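Local coordinates for tungstate ABC transporter, periplasmic tungstate-binding protein (PDB 3LR1) that probably captures tungstate in the periplasm and delivers it to the membrane components of an ABC transporter, at residues A[84-89]-A[195-200]; A[26-31]-A[218-223]. All coordinates share one frame; numbering follows the deposited sequence.

Contact 1 (A[84-89]-A[195-200])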
ATOM      1  N   ASN A  84      -0.421   0.269  -8.720  1.00 21.43           N
ATOM      2  CA  ASN A  84      -1.592  -0.121  -8.009  1.00 21.37           C
ATOM      3  C   ASN A  84      -2.733   0.894  -8.086  1.00 22.15           C
ATOM      4  O   ASN A  84      -2.522   2.089  -8.533  1.00 23.11           O
ATOM      5  CB  ASN A  84      -1.217  -0.362  -6.547  1.00 21.87           C
ATOM      6  CG  ASN A  84      -1.961  -1.545  -5.908  1.00 21.14           C
ATOM      7  OD1 ASN A  84      -2.989  -2.019  -6.399  1.00 22.12           O
ATOM      8  ND2 ASN A  84      -1.479  -1.954  -4.754  1.00 17.59           N
ATOM      9  N   ASP A  85      -3.928   0.452  -7.670  1.00 20.54           N
ATOM     10  CA  ASP A  85      -5.051   1.371  -7.649  1.00 20.96           C
ATOM     11  C   ASP A  85      -6.110   0.953  -6.620  1.00 19.96           C
ATOM     12  O   ASP A  85      -6.052  -0.146  -6.113  1.00 17.74           O
ATOM     13  CB  ASP A  85      -5.670   1.520  -9.021  1.00 22.77           C
ATOM     14  CG  ASP A  85      -6.276   0.258  -9.542  1.00 26.51           C
ATOM     15  OD1 ASP A  85      -7.464   0.257  -9.917  1.00 32.05           O
ATOM     16  OD2 ASP A  85      -5.609  -0.760  -9.564  1.00 32.62           O
ATOM     17  N   PHE A  86      -7.066   1.829  -6.332  1.00 18.51           N
ATOM     18  CA  PHE A  86      -8.015   1.513  -5.303  1.00 19.52           C
ATOM     19  C   PHE A  86      -9.345   1.035  -5.893  1.00 18.90           C
ATOM     20  O   PHE A  86      -9.862   1.647  -6.828  1.00 20.66           O
ATOM     21  CB  PHE A  86      -8.255   2.701  -4.407  1.00 19.48           C
ATOM     22  CG  PHE A  86      -7.100   3.007  -3.501  1.00 21.64           C
ATOM     23  CD1 PHE A  86      -6.769   2.155  -2.474  1.00 20.27           C
ATOM     24  CD2 PHE A  86      -6.409   4.201  -3.643  1.00 21.16           C
ATOM     25  CE1 PHE A  86      -5.709   2.459  -1.614  1.00 21.02           C
ATOM     26  CE2 PHE A  86      -5.359   4.501  -2.824  1.00 20.58           C
ATOM     27  CZ  PHE A  86      -5.026   3.632  -1.789  1.00 19.63           C
ATOM     28  N   VAL A  87      -9.942   0.024  -5.265  1.00 17.68           N
ATOM     29  CA  VAL A  87     -11.263  -0.447  -5.665  1.00 16.29           C
ATOM     30  C   VAL A  87     -12.166  -0.626  -4.422  1.00 15.86           C
ATOM     31  O   VAL A  87     -11.699  -0.657  -3.283  1.00 15.51           O
ATOM     32  CB  VAL A  87     -11.154  -1.827  -6.458  1.00 16.59           C
ATOM     33  CG1 VAL A  87     -10.327  -1.722  -7.828  1.00 16.26           C
ATOM     34  CG2 VAL A  87     -10.536  -2.902  -5.602  1.00 13.68           C
ATOM     35  N   ILE A  88     -13.481  -0.703  -4.629  1.00 15.62           N
ATOM     36  CA  ILE A  88     -14.396  -1.011  -3.554  1.00 14.87           C
ATOM     37  C   ILE A  88     -14.921  -2.430  -3.835  1.00 15.76           C
ATOM     38  O   ILE A  88     -15.457  -2.750  -4.926  1.00 16.17           O
ATOM     39  CB  ILE A  88     -15.562   0.022  -3.361  1.00 15.20           C
ATOM     40  CG1 ILE A  88     -14.997   1.467  -3.245  1.00 15.79           C
ATOM     41  CG2 ILE A  88     -16.473  -0.383  -2.103  1.00 17.36           C
ATOM     42  CD1 ILE A  88     -15.974   2.622  -3.326  1.00 14.39           C
ATOM     43  N   VAL A  89     -14.728  -3.292  -2.839  1.00 16.22           N
ATOM     44  CA  VAL A  89     -15.205  -4.632  -2.876  1.00 15.39           C
ATOM     45  C   VAL A  89     -16.330  -4.819  -1.858  1.00 16.35           C
ATOM     46  O   VAL A  89     -16.475  -4.084  -0.885  1.00 15.23           O
ATOM     47  CB  VAL A  89     -14.068  -5.692  -2.613  1.00 16.60           C
ATOM     48  CG1 VAL A  89     -12.948  -5.681  -3.751  1.00 15.06           C
ATOM     49  CG2 VAL A  89     -13.500  -5.590  -1.209  1.00 17.84           C
ATOM     50  N   LEU A 195      -6.047   4.999 -12.676  1.00 48.26           N
ATOM     51  CA  LEU A 195      -4.816   5.788 -12.472  1.00 47.34           C
ATOM     52  C   LEU A 195      -3.987   4.973 -11.488  1.00 46.54           C
ATOM     53  O   LEU A 195      -4.483   3.921 -11.070  1.00 48.79           O
ATOM     54  CB  LEU A 195      -5.136   7.229 -11.988  1.00 47.44           C
ATOM     55  CG  LEU A 195      -6.116   7.536 -10.814  1.00 47.14           C
ATOM     56  CD1 LEU A 195      -5.402   7.965  -9.458  1.00 47.57           C
ATOM     57  CD2 LEU A 195      -7.158   8.606 -11.222  1.00 47.75           C
ATOM     58  N   PHE A 196      -2.744   5.375 -11.148  1.00 44.92           N
ATOM     59  CA  PHE A 196      -1.936   4.654 -10.100  1.00 42.80           C
ATOM     60  C   PHE A 196      -1.440   5.494  -8.870  1.00 39.80           C
ATOM     61  O   PHE A 196      -1.481   6.731  -8.819  1.00 38.81           O
ATOM     62  CB  PHE A 196      -0.815   3.755 -10.728  1.00 43.89           C
ATOM     63  CG  PHE A 196      -1.327   2.854 -11.853  1.00 47.74           C
ATOM     64  CD1 PHE A 196      -0.978   3.088 -13.176  1.00 51.72           C
ATOM     65  CD2 PHE A 196      -2.251   1.843 -11.580  1.00 50.22           C
ATOM     66  CE1 PHE A 196      -1.517   2.287 -14.203  1.00 54.14           C
ATOM     67  CE2 PHE A 196      -2.792   1.051 -12.560  1.00 52.45           C
ATOM     68  CZ  PHE A 196      -2.441   1.261 -13.882  1.00 54.51           C
ATOM     69  N   ASN A 197      -1.053   4.763  -7.836  1.00 36.30           N
ATOM     70  CA  ASN A 197      -0.778   5.326  -6.533  1.00 33.37           C
ATOM     71  C   ASN A 197       0.673   5.604  -6.469  1.00 31.93           C
ATOM     72  O   ASN A 197       1.504   4.800  -6.943  1.00 29.28           O
ATOM     73  CB  ASN A 197      -1.209   4.389  -5.391  1.00 32.28           C
ATOM     74  CG  ASN A 197      -2.758   4.170  -5.366  1.00 30.54           C
ATOM     75  OD1 ASN A 197      -3.518   4.990  -5.923  1.00 28.07           O
ATOM     76  ND2 ASN A 197      -3.217   3.035  -4.770  1.00 24.32           N
ATOM     77  N   PRO A 198       0.997   6.728  -5.871  1.00 30.44           N
ATOM     78  CA  PRO A 198       2.362   7.108  -5.830  1.00 28.94           C
ATOM     79  C   PRO A 198       3.059   6.484  -4.687  1.00 26.93           C
ATOM     80  O   PRO A 198       3.194   7.136  -3.609  1.00 28.37           O
ATOM     81  CB  PRO A 198       2.273   8.627  -5.576  1.00 30.36           C
ATOM     82  CG  PRO A 198       1.005   8.731  -4.641  1.00 30.54           C
ATOM     83  CD  PRO A 198       0.080   7.792  -5.387  1.00 31.67           C
ATOM     84  N   TYR A 199       3.527   5.254  -4.845  1.00 22.91           N
ATOM     85  CA  TYR A 199       4.327   4.727  -3.780  1.00 21.30           C
ATOM     86  C   TYR A 199       5.511   5.598  -3.772  1.00 20.42           C
ATOM     87  O   TYR A 199       5.885   6.101  -4.823  1.00 23.86           O
ATOM     88  CB  TYR A 199       4.767   3.276  -3.982  1.00 20.49           C
ATOM     89  CG  TYR A 199       3.651   2.321  -3.714  1.00 20.53           C
ATOM     90  CD1 TYR A 199       3.661   1.476  -2.599  1.00 18.48           C
ATOM     91  CD2 TYR A 199       2.570   2.273  -4.557  1.00 21.27           C
ATOM     92  CE1 TYR A 199       2.611   0.610  -2.361  1.00 20.21           C
ATOM     93  CE2 TYR A 199       1.531   1.414  -4.334  1.00 20.49           C
ATOM     94  CZ  TYR A 199       1.562   0.577  -3.239  1.00 18.66           C
ATOM     95  OH  TYR A 199       0.534  -0.260  -3.017  1.00 22.75           O
ATOM     96  N   GLY A 200       6.116   5.761  -2.611  1.00 17.80           N
ATOM     97  CA  GLY A 200       7.449   6.331  -2.511  1.00 17.24           C
ATOM     98  C   GLY A 200       8.531   5.320  -2.109  1.00 16.34           C
ATOM     99  O   GLY A 200       8.331   4.500  -1.227  1.00 18.21           O
TER
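Where Asn-84 and Asp-85 lead into strand 86-89, the backbone passes Phe-196 and Asn-197 at a steep angle, the touching parts running 114° apart, and the CA atoms of Asp-85 and Phe-196 come within 5.1 Å. The carbonyl of Asn-84 is the main backbone link: its O accepts a weak hydrogen bond from Asn-197 N at 3.1 Å, with a CA-H...O contact from Phe-196 beside it. Asn-84 O lies at the edge of the Phe-196 ring, near its plane and 3.1 Å from Phe-196 CD2. At the end of the Asn-84 side chain, ND2 donates to Tyr-199 OH over 3.2 Å, the amide and ring planes nearly parallel and the hydroxyl slightly out of the amide plane. ND2 also bonds Asp-171, while OD1 takes the NH groups of Asp-85 and Gly-173, so both ends of this buried amide are held and its flip is fixed. Replacing Asn-84 by an alanine removes the whole amide and would probably leave the Tyr-199 hydroxyl without this donor and the NH groups of Asp-85 and Gly-173 without their side-chain acceptor. Both strands belong to the mixed sheet of a periplasmic-binding-protein fold, where strand 78-90 pairs with 197-204, 167-171 and 186-190, consistent with the hinge where strands pass between the two lobes. The Tyr-199 side chain is about 6 Å from a bound tungsten ion, probably beside the ligand cleft. Asn-197, with CG anti to its carbonyl carbon (chi1 -65°), sets ND2 over one face of the Phe-86 ring, 3.2 Å from CE2 and off toward the rim, the amide inclined 36° to the ring. Asp-85 touches Leu-195 O through CB at 3.4 Å, its carboxylate being engaged in a salt bridge with Arg-172.

Contact 2 (A[26-31]-A[218-223])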
ATOM      1  N   PRO A  26      14.047 -10.135  -8.211  1.00 14.63           N
ATOM      2  CA  PRO A  26      15.088 -11.048  -8.706  1.00 14.52           C
ATOM      3  C   PRO A  26      16.048 -10.567  -9.800  1.00 13.99           C
ATOM      4  O   PRO A  26      17.275 -10.848  -9.707  1.00 12.89           O
ATOM      5  CB  PRO A  26      14.314 -12.289  -9.089  1.00 16.63           C
ATOM      6  CG  PRO A  26      13.163 -12.316  -8.094  1.00 15.40           C
ATOM      7  CD  PRO A  26      12.758 -10.830  -8.026  1.00 15.70           C
ATOM      8  N   PRO A  27      15.559  -9.845 -10.812  1.00 13.83           N
ATOM      9  CA  PRO A  27      16.541  -9.320 -11.764  1.00 13.27           C
ATOM     10  C   PRO A  27      17.556  -8.384 -11.159  1.00 11.68           C
ATOM     11  O   PRO A  27      18.699  -8.425 -11.551  1.00 10.82           O
ATOM     12  CB  PRO A  27      15.694  -8.576 -12.757  1.00 15.98           C
ATOM     13  CG  PRO A  27      14.277  -9.191 -12.564  1.00 15.59           C
ATOM     14  CD  PRO A  27      14.178  -9.409 -11.140  1.00 14.00           C
ATOM     15  N   PHE A  28      17.144  -7.559 -10.191  1.00 12.09           N
ATOM     16  CA  PHE A  28      18.079  -6.698  -9.430  1.00 11.53           C
ATOM     17  C   PHE A  28      19.044  -7.539  -8.616  1.00 10.99           C
ATOM     18  O   PHE A  28      20.260  -7.258  -8.586  1.00 10.39           O
ATOM     19  CB  PHE A  28      17.313  -5.740  -8.534  1.00 13.07           C
ATOM     20  CG  PHE A  28      18.171  -4.862  -7.693  1.00 12.96           C
ATOM     21  CD1 PHE A  28      18.742  -3.755  -8.259  1.00 12.33           C
ATOM     22  CD2 PHE A  28      18.489  -5.216  -6.352  1.00 13.98           C
ATOM     23  CE1 PHE A  28      19.626  -2.939  -7.508  1.00 12.64           C
ATOM     24  CE2 PHE A  28      19.313  -4.415  -5.557  1.00 15.72           C
ATOM     25  CZ  PHE A  28      19.893  -3.277  -6.119  1.00 15.71           C
ATOM     26  N   GLU A  29      18.528  -8.554  -7.934  1.00 10.68           N
ATOM     27  CA  GLU A  29      19.387  -9.437  -7.133  1.00 12.27           C
ATOM     28  C   GLU A  29      20.453 -10.115  -7.982  1.00 11.29           C
ATOM     29  O   GLU A  29      21.638 -10.163  -7.612  1.00 10.72           O
ATOM     30  CB  GLU A  29      18.542 -10.450  -6.364  1.00 12.26           C
ATOM     31  CG  GLU A  29      17.637  -9.781  -5.281  1.00 15.55           C
ATOM     32  CD  GLU A  29      16.623 -10.727  -4.615  1.00 16.73           C
ATOM     33  OE1 GLU A  29      15.920 -11.493  -5.341  1.00 20.90           O
ATOM     34  OE2 GLU A  29      16.528 -10.697  -3.367  1.00 16.10           O
ATOM     35  N   LYS A  30      20.038 -10.600  -9.151  1.00 11.00           N
ATOM     36  CA  LYS A  30      20.977 -11.256 -10.070  1.00  9.53           C
ATOM     37  C   LYS A  30      21.993 -10.265 -10.583  1.00  9.14           C
ATOM     38  O   LYS A  30      23.189 -10.553 -10.629  1.00  9.91           O
ATOM     39  CB  LYS A  30      20.201 -11.896 -11.218  1.00  8.86           C
ATOM     40  CG  LYS A  30      21.052 -12.695 -12.163  1.00 11.24           C
ATOM     41  CD  LYS A  30      20.194 -13.479 -13.162  1.00 14.03           C
ATOM     42  CE  LYS A  30      21.069 -14.391 -14.000  1.00 18.12           C
ATOM     43  NZ  LYS A  30      21.806 -15.449 -13.250  1.00 25.42           N
ATOM     44  N   LYS A  31      21.543  -9.082 -10.975  1.00  9.43           N
ATOM     45  CA  LYS A  31      22.484  -8.137 -11.591  1.00 10.23           C
ATOM     46  C   LYS A  31      23.566  -7.698 -10.609  1.00 11.02           C
ATOM     47  O   LYS A  31      24.715  -7.521 -10.998  1.00 12.20           O
ATOM     48  CB  LYS A  31      21.680  -6.951 -12.092  1.00 11.26           C
ATOM     49  CG  LYS A  31      22.526  -5.788 -12.714  1.00 13.64           C
ATOM     50  CD  LYS A  31      21.613  -4.752 -13.340  1.00 18.12           C
ATOM     51  CE  LYS A  31      22.506  -3.773 -14.114  1.00 21.28           C
ATOM     52  NZ  LYS A  31      21.694  -2.884 -14.892  1.00 24.76           N
HETATM   53  N   MSE A 218      20.628   3.151  -3.742  1.00 14.97           N
HETATM   54  CA  MSE A 218      20.460   4.030  -4.882  1.00 15.31           C
HETATM   55  C   MSE A 218      20.352   3.211  -6.201  1.00 16.60           C
HETATM   56  O   MSE A 218      19.554   3.552  -7.105  1.00 15.16           O
HETATM   57  CB  MSE A 218      21.550   5.067  -4.878  1.00 16.22           C
HETATM   58  CG  MSE A 218      21.366   6.166  -3.806  1.00 16.03           C
HETATM   59 SE   MSE A 218      19.620   7.078  -3.845  1.00 23.57          SE
HETATM   60  CE  MSE A 218      18.372   5.583  -3.675  1.00 33.22           C
ATOM     61  N   LYS A 219      21.078   2.099  -6.266  1.00 17.12           N
ATOM     62  CA  LYS A 219      20.931   1.222  -7.431  1.00 17.70           C
ATOM     63  C   LYS A 219      19.572   0.628  -7.524  1.00 17.09           C
ATOM     64  O   LYS A 219      19.003   0.543  -8.618  1.00 15.74           O
ATOM     65  CB  LYS A 219      21.981   0.178  -7.462  1.00 18.45           C
ATOM     66  CG  LYS A 219      23.333   0.713  -7.913  1.00 21.40           C
ATOM     67  CD  LYS A 219      24.431  -0.283  -7.546  1.00 25.47           C
ATOM     68  CE  LYS A 219      25.740   0.087  -8.179  1.00 28.07           C
ATOM     69  NZ  LYS A 219      26.846  -0.660  -7.472  1.00 32.42           N
ATOM     70  N   LEU A 220      19.028   0.243  -6.360  1.00 16.67           N
ATOM     71  CA  LEU A 220      17.690  -0.280  -6.309  1.00 15.87           C
ATOM     72  C   LEU A 220      16.675   0.736  -6.790  1.00 16.27           C
ATOM     73  O   LEU A 220      15.790   0.401  -7.620  1.00 15.06           O
ATOM     74  CB  LEU A 220      17.333  -0.840  -4.944  1.00 14.88           C
ATOM     75  CG  LEU A 220      15.924  -1.441  -4.877  1.00 12.14           C
ATOM     76  CD1 LEU A 220      15.771  -2.743  -5.774  1.00 12.21           C
ATOM     77  CD2 LEU A 220      15.524  -1.753  -3.412  1.00 13.29           C
ATOM     78  N   ILE A 221      16.783   1.974  -6.300  1.00 17.51           N
ATOM     79  CA  ILE A 221      15.827   2.977  -6.684  1.00 16.84           C
ATOM     80  C   ILE A 221      15.913   3.262  -8.205  1.00 15.69           C
ATOM     81  O   ILE A 221      14.895   3.394  -8.874  1.00 15.24           O
ATOM     82  CB  ILE A 221      16.023   4.299  -5.878  1.00 16.64           C
ATOM     83  CG1 ILE A 221      15.682   4.025  -4.389  1.00 16.85           C
ATOM     84  CG2 ILE A 221      15.131   5.389  -6.510  1.00 16.32           C
ATOM     85  CD1 ILE A 221      15.950   5.222  -3.385  1.00 17.01           C
ATOM     86  N   ASP A 222      17.110   3.340  -8.729  1.00 17.19           N
ATOM     87  CA  ASP A 222      17.341   3.537 -10.185  1.00 18.32           C
ATOM     88  C   ASP A 222      16.706   2.409 -10.996  1.00 17.74           C
ATOM     89  O   ASP A 222      16.126   2.621 -12.061  1.00 18.60           O
ATOM     90  CB  ASP A 222      18.856   3.628 -10.491  1.00 19.37           C
ATOM     91  CG  ASP A 222      19.514   4.971  -9.995  1.00 25.09           C
ATOM     92  OD1 ASP A 222      18.799   5.949  -9.677  1.00 28.80           O
ATOM     93  OD2 ASP A 222      20.772   5.057  -9.940  1.00 32.56           O
ATOM     94  N   TYR A 223      16.809   1.209 -10.432  1.00 17.62           N
ATOM     95  CA  TYR A 223      16.288   0.011 -11.069  1.00 16.78           C
ATOM     96  C   TYR A 223      14.789   0.014 -11.134  1.00 15.49           C
ATOM     97  O   TYR A 223      14.218  -0.197 -12.201  1.00 15.72           O
ATOM     98  CB  TYR A 223      16.851  -1.283 -10.437  1.00 15.72           C
ATOM     99  CG  TYR A 223      16.026  -2.502 -10.845  1.00 17.29           C
ATOM    100  CD1 TYR A 223      16.167  -3.115 -12.090  1.00 20.11           C
ATOM    101  CD2 TYR A 223      15.113  -3.023  -9.974  1.00 16.36           C
ATOM    102  CE1 TYR A 223      15.384  -4.247 -12.430  1.00 18.98           C
ATOM    103  CE2 TYR A 223      14.327  -4.119 -10.316  1.00 17.64           C
ATOM    104  CZ  TYR A 223      14.464  -4.703 -11.523  1.00 17.43           C
ATOM    105  OH  TYR A 223      13.653  -5.721 -11.812  1.00 17.03           O
TER
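Phe-28 projects from helix 26-31 against Leu-220 and Tyr-223 of helix 218-223, whose axis passes at 10.8 Å with the two directions 135° apart. With CG swung away from the backbone N (chi1 178°), the ring reaches across to the backbone of the other helix: Phe-28 CE1 is 3.4 Å from Leu-220 N. A methyl of Leu-220, CD1, sits over the centre of one ring face, 3.7 Å from the centroid, a CH-pi contact close to the ring normal, while Lys-219 CB meets the ring at its edge. Tyr-223 lays its own ring against the base of the same side chain. Phe-28 CB stands over a face of the tyrosine, 4.0 Å from the centroid, and the two rings are inclined at 40° to each other. The phenol reaches on to Pro-27, whose CG lies 3.6 Å from Tyr-223 OH; that hydroxyl is hydrogen-bonded to Leu-24 O one turn earlier in helix 20-32. Beneath this apolar seam, Phe-28 and Leu-220 both rest on Leu-7 of strand 6-12, and helix 227-235 packs against Pro-27 and Tyr-223 through Glu-228 and Ile-232.

How the contacts relate
The centres of the two contacts lie 23 Å apart and their nearest atoms about 8 Å, so they do not touch. In chain order, 26-31 comes first, then 84-89, 195-200 and 218-223, which places contact 1 wholly within the span bracketed by contact 2. Strand 197-204 and helix 214-224 follow one another, and Ile-221 of the helix packs on Ile-201 and Ala-203 of the strand, tying the two regions together. Contact 1 lies near the centre of the chain and a tungsten ion, probably at the hinge between the lobes, whereas contact 2 packs helices on the outside of one lobe, against strand 6-12 of the same mixed sheet as both strands of contact 1.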